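Long-range contact in DUF1904 domain-containing protein (Sebaldella termitidis, PDB 4M1A), which is of unknown function but belongs to the MIF clan and assembles as an alpha/beta trimer, as in tautomerases of that superfamily: residues M1-K11 with W35-F45. Residues are numbered along the deposited sequence; the frame is centred on the assembly and turned at random.
Sequences MPHIRVRGAEK and WFTFEYVETTF
Pro-2 lies over one face of the Phe-36 ring, its CD 3.7 Å from the ring centroid in a CH-pi contact, while Ile-4 CD1 reaches that ring's edge. At the far end Lys-11 CB sits over the centre of the Tyr-40 ring; Ala-9 O, 3.2 Å from Tyr-40 CE1, and Glu-42 OE1 meet the ring edge in plane. Val-41 CG1 lies over one face of the Arg-7 guanidinium, and Arg-7 CG meets the Phe-45 ring edge at CZ. Strands 3-7 and 37-41 run parallel as neighbours in the mixed sheet, joined by a helical connection in a beta-alpha-beta unit, consistent with the MIF clan. Backbone bonds run from Thr-37 N to Pro-2 O, Ile-4 N to Thr-37 O, Glu-39 N to Ile-4 O, Val-6 N to Glu-39 O and Val-41 N to Val-6 O. Ile-4, Val-6, Phe-38 and Tyr-40 share the face covered by helices 11-17 and 21-29.

His-3, Arg-5, Thr-37 and Glu-39 share the other face, and several of them meet the second subunit. Arg-5 NE makes a weak salt bridge to Glu-39 OE2 at 3.4 Å, the guanidinium and carboxylate planes 75° apart; Arg-5 has a stronger partner in Glu-59 of the second subunit, and Glu-39 OE1 takes Thr-43 and Arg-7 of that subunit. Arg-7 NH1 forms a salt bridge to Glu-39 of the third subunit and NH2 one to Glu-59 of its own chain.

With CG anti to the backbone N (chi1 163°), Tyr-40 swings its ring under Lys-11 and delivers OH to Glu-42 OE1, 2.7 Å away. A serine in place of this tyrosine lacks ring and phenol, and would probably leave the lysine chain with no aromatic surface to lie on and the glutamate carboxylate freer to turn. His-3 ND1 donates within its ring plane to Thr-37 OG1 at 2.7 Å, and OG1 in turn donates to a water that also bonds Ile-4 O and Glu-39 OE2.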
# COMPACT_ATOMS: atom_id res chain seq x y z
N MSE A 1 -4.59 5.73 -14.87
CA MSE A 1 -3.35 5.44 -14.14
C MSE A 1 -2.38 6.49 -14.71
O MSE A 1 -2.88 7.23 -15.55
CB MSE A 1 -3.14 3.96 -14.48
CG MSE A 1 -1.87 3.89 -15.27
SE MSE A 1 -1.92 3.30 -17.13
CE MSE A 1 -2.43 4.90 -18.16
N PRO A 2 -1.03 6.57 -14.33
CA PRO A 2 -0.24 5.84 -13.33
C PRO A 2 -0.06 6.57 -12.01
O PRO A 2 -0.05 7.79 -11.96
CB PRO A 2 1.13 5.63 -14.00
CG PRO A 2 0.78 5.70 -15.47
CD PRO A 2 -0.21 6.79 -15.53
N HIS A 3 0.11 5.79 -10.98
CA HIS A 3 0.26 6.31 -9.61
C HIS A 3 1.57 5.90 -9.02
O HIS A 3 1.84 4.70 -8.86
CB HIS A 3 -0.90 5.81 -8.73
CG HIS A 3 -2.22 6.09 -9.32
ND1 HIS A 3 -2.76 7.36 -9.39
CD2 HIS A 3 -3.09 5.27 -9.94
CE1 HIS A 3 -3.91 7.31 -10.03
NE2 HIS A 3 -4.14 6.04 -10.37
N ILE A 4 2.44 6.87 -8.74
CA ILE A 4 3.79 6.58 -8.29
C ILE A 4 3.80 6.93 -6.79
O ILE A 4 3.36 8.06 -6.40
CB ILE A 4 4.83 7.52 -8.97
CG1 ILE A 4 4.92 7.37 -10.51
CG2 ILE A 4 6.21 7.29 -8.46
CD1 ILE A 4 4.15 6.43 -11.23
N ARG A 5 4.34 6.02 -5.95
CA ARG A 5 4.49 6.26 -4.55
C ARG A 5 5.87 6.04 -4.09
O ARG A 5 6.47 5.01 -4.42
CB ARG A 5 3.59 5.31 -3.73
CG ARG A 5 2.16 5.48 -4.13
CD ARG A 5 1.34 4.38 -3.51
NE ARG A 5 -0.06 4.55 -3.90
CZ ARG A 5 -1.03 3.65 -3.68
NH1 ARG A 5 -0.78 2.51 -3.03
NH2 ARG A 5 -2.24 3.97 -4.07
N VAL A 6 6.37 6.97 -3.28
CA VAL A 6 7.74 6.90 -2.82
C VAL A 6 7.76 6.87 -1.30
O VAL A 6 7.16 7.72 -0.64
CB VAL A 6 8.59 8.12 -3.32
CG1 VAL A 6 10.02 7.94 -2.89
CG2 VAL A 6 8.59 8.26 -4.85
N ARG A 7 8.52 5.94 -0.75
CA ARG A 7 8.77 5.87 0.67
C ARG A 7 10.23 5.74 0.92
O ARG A 7 11.01 5.40 0.01
CB ARG A 7 8.10 4.66 1.31
CG ARG A 7 8.56 3.31 0.85
CD ARG A 7 7.65 2.20 1.39
NE ARG A 7 6.41 2.21 0.64
CZ ARG A 7 5.24 1.95 1.17
NH1 ARG A 7 5.22 1.62 2.45
NH2 ARG A 7 4.10 2.05 0.46
N GLY A 8 10.64 6.05 2.13
CA GLY A 8 12.07 5.98 2.47
C GLY A 8 12.88 7.24 2.15
O GLY A 8 14.08 7.28 2.36
N ALA A 9 12.29 8.25 1.54
CA ALA A 9 13.01 9.47 1.17
C ALA A 9 12.37 10.62 1.87
O ALA A 9 11.19 10.62 2.14
CB ALA A 9 12.93 9.70 -0.39
N GLU A 10 13.13 11.70 2.04
CA GLU A 10 12.58 12.97 2.57
C GLU A 10 11.51 13.52 1.67
O GLU A 10 11.64 13.48 0.45
CB GLU A 10 13.74 13.99 2.70
CG GLU A 10 14.67 13.72 3.87
CD GLU A 10 16.09 13.33 3.45
OE1 GLU A 10 16.24 12.33 2.70
OE2 GLU A 10 17.04 14.02 3.89
N LYS A 11 10.45 14.07 2.28
CA LYS A 11 9.31 14.62 1.58
C LYS A 11 9.72 15.66 0.53
O LYS A 11 9.20 15.67 -0.60
CB LYS A 11 8.36 15.19 2.58
CG LYS A 11 7.07 15.70 2.03
CD LYS A 11 6.13 16.32 3.10
CE LYS A 11 5.50 15.27 3.98
NZ LYS A 11 5.00 15.71 5.34
N TRP A 35 -1.97 12.12 -16.60
CA TRP A 35 -2.46 10.88 -16.03
C TRP A 35 -1.59 10.38 -14.85
O TRP A 35 -1.91 9.36 -14.27
CB TRP A 35 -2.51 9.83 -17.06
CG TRP A 35 -3.58 9.99 -18.04
CD1 TRP A 35 -4.38 11.08 -18.24
CD2 TRP A 35 -3.94 9.02 -19.03
NE1 TRP A 35 -5.24 10.82 -19.32
CE2 TRP A 35 -4.97 9.58 -19.81
CE3 TRP A 35 -3.48 7.74 -19.32
CZ2 TRP A 35 -5.56 8.89 -20.89
CZ3 TRP A 35 -4.06 7.05 -20.40
CH2 TRP A 35 -5.09 7.64 -21.16
N PHE A 36 -0.52 11.07 -14.52
CA PHE A 36 0.39 10.63 -13.46
C PHE A 36 0.08 11.32 -12.18
O PHE A 36 -0.14 12.56 -12.18
CB PHE A 36 1.89 10.87 -13.87
CG PHE A 36 2.34 9.96 -14.94
CD1 PHE A 36 2.05 10.25 -16.30
CD2 PHE A 36 2.97 8.79 -14.65
CE1 PHE A 36 2.46 9.36 -17.30
CE2 PHE A 36 3.34 7.91 -15.64
CZ PHE A 36 3.09 8.20 -16.99
N THR A 37 0.08 10.57 -11.03
CA THR A 37 0.11 11.15 -9.71
C THR A 37 1.39 10.65 -8.99
O THR A 37 1.95 9.59 -9.34
CB THR A 37 -1.16 10.76 -8.86
OG1 THR A 37 -1.11 9.36 -8.62
CG2 THR A 37 -2.45 11.12 -9.53
N PHE A 38 1.85 11.44 -8.04
CA PHE A 38 3.04 11.17 -7.26
C PHE A 38 2.74 11.43 -5.81
O PHE A 38 2.19 12.53 -5.47
CB PHE A 38 4.19 12.05 -7.71
CG PHE A 38 4.45 12.02 -9.17
CD1 PHE A 38 5.31 11.07 -9.73
CD2 PHE A 38 3.80 12.92 -10.00
CE1 PHE A 38 5.52 11.04 -11.11
CE2 PHE A 38 4.03 12.89 -11.36
CZ PHE A 38 4.87 11.92 -11.90
N GLU A 39 3.16 10.51 -4.96
CA GLU A 39 3.03 10.69 -3.51
C GLU A 39 4.27 10.39 -2.76
O GLU A 39 4.99 9.42 -3.07
CB GLU A 39 2.02 9.69 -2.99
CG GLU A 39 0.68 9.88 -3.48
CD GLU A 39 -0.19 8.67 -3.14
OE1 GLU A 39 -0.53 8.53 -1.92
OE2 GLU A 39 -0.54 7.90 -4.09
N TYR A 40 4.52 11.15 -1.72
CA TYR A 40 5.34 10.76 -0.60
C TYR A 40 4.43 9.96 0.36
O TYR A 40 3.34 10.44 0.69
CB TYR A 40 5.83 12.03 0.12
CG TYR A 40 6.36 11.82 1.50
CD1 TYR A 40 7.66 11.48 1.72
CD2 TYR A 40 5.55 11.99 2.63
CE1 TYR A 40 8.15 11.29 3.00
CE2 TYR A 40 6.05 11.78 3.93
CZ TYR A 40 7.34 11.52 4.10
OH TYR A 40 7.88 11.33 5.37
N VAL A 41 4.88 8.81 0.80
CA VAL A 41 4.14 7.97 1.76
C VAL A 41 4.87 8.05 3.11
O VAL A 41 6.06 7.81 3.16
CB VAL A 41 4.05 6.48 1.32
CG1 VAL A 41 3.12 5.78 2.29
CG2 VAL A 41 3.51 6.44 -0.11
N GLU A 42 4.15 8.39 4.16
CA GLU A 42 4.72 8.57 5.48
C GLU A 42 4.86 7.20 6.15
O GLU A 42 3.87 6.50 6.55
CB GLU A 42 3.85 9.46 6.30
CG GLU A 42 4.39 9.67 7.71
CD GLU A 42 5.75 10.30 7.71
OE1 GLU A 42 5.84 11.40 7.13
OE2 GLU A 42 6.70 9.66 8.23
N THR A 43 6.11 6.82 6.23
CA THR A 43 6.50 5.55 6.88
C THR A 43 7.83 5.72 7.59
O THR A 43 8.59 6.67 7.32
CB THR A 43 6.58 4.28 5.95
OG1 THR A 43 7.83 4.19 5.27
CG2 THR A 43 5.46 4.19 4.97
N THR A 44 8.10 4.80 8.49
CA THR A 44 9.40 4.72 9.21
C THR A 44 9.98 3.33 9.10
O THR A 44 9.29 2.40 9.47
CB THR A 44 9.28 5.18 10.67
OG1 THR A 44 8.72 6.52 10.75
CG2 THR A 44 10.66 5.22 11.34
N PHE A 45 11.25 3.22 8.67
CA PHE A 45 11.95 1.95 8.53
C PHE A 45 12.63 1.60 9.86
O PHE A 45 13.22 2.51 10.57
CB PHE A 45 12.96 1.97 7.37
CG PHE A 45 12.33 1.80 6.05
CD1 PHE A 45 11.79 2.91 5.36
CD2 PHE A 45 12.26 0.58 5.47
CE1 PHE A 45 11.18 2.75 4.13
CE2 PHE A 45 11.63 0.40 4.22
CZ PHE A 45 11.11 1.49 3.54
O HOH W 1 0.39 8.43 -6.54
O HOH W 2 -2.34 6.61 -5.47
O HOH W 3 8.59 6.99 3.89
O HOH W 4 3.82 13.31 6.56
O HOH W 5 10.17 13.65 5.24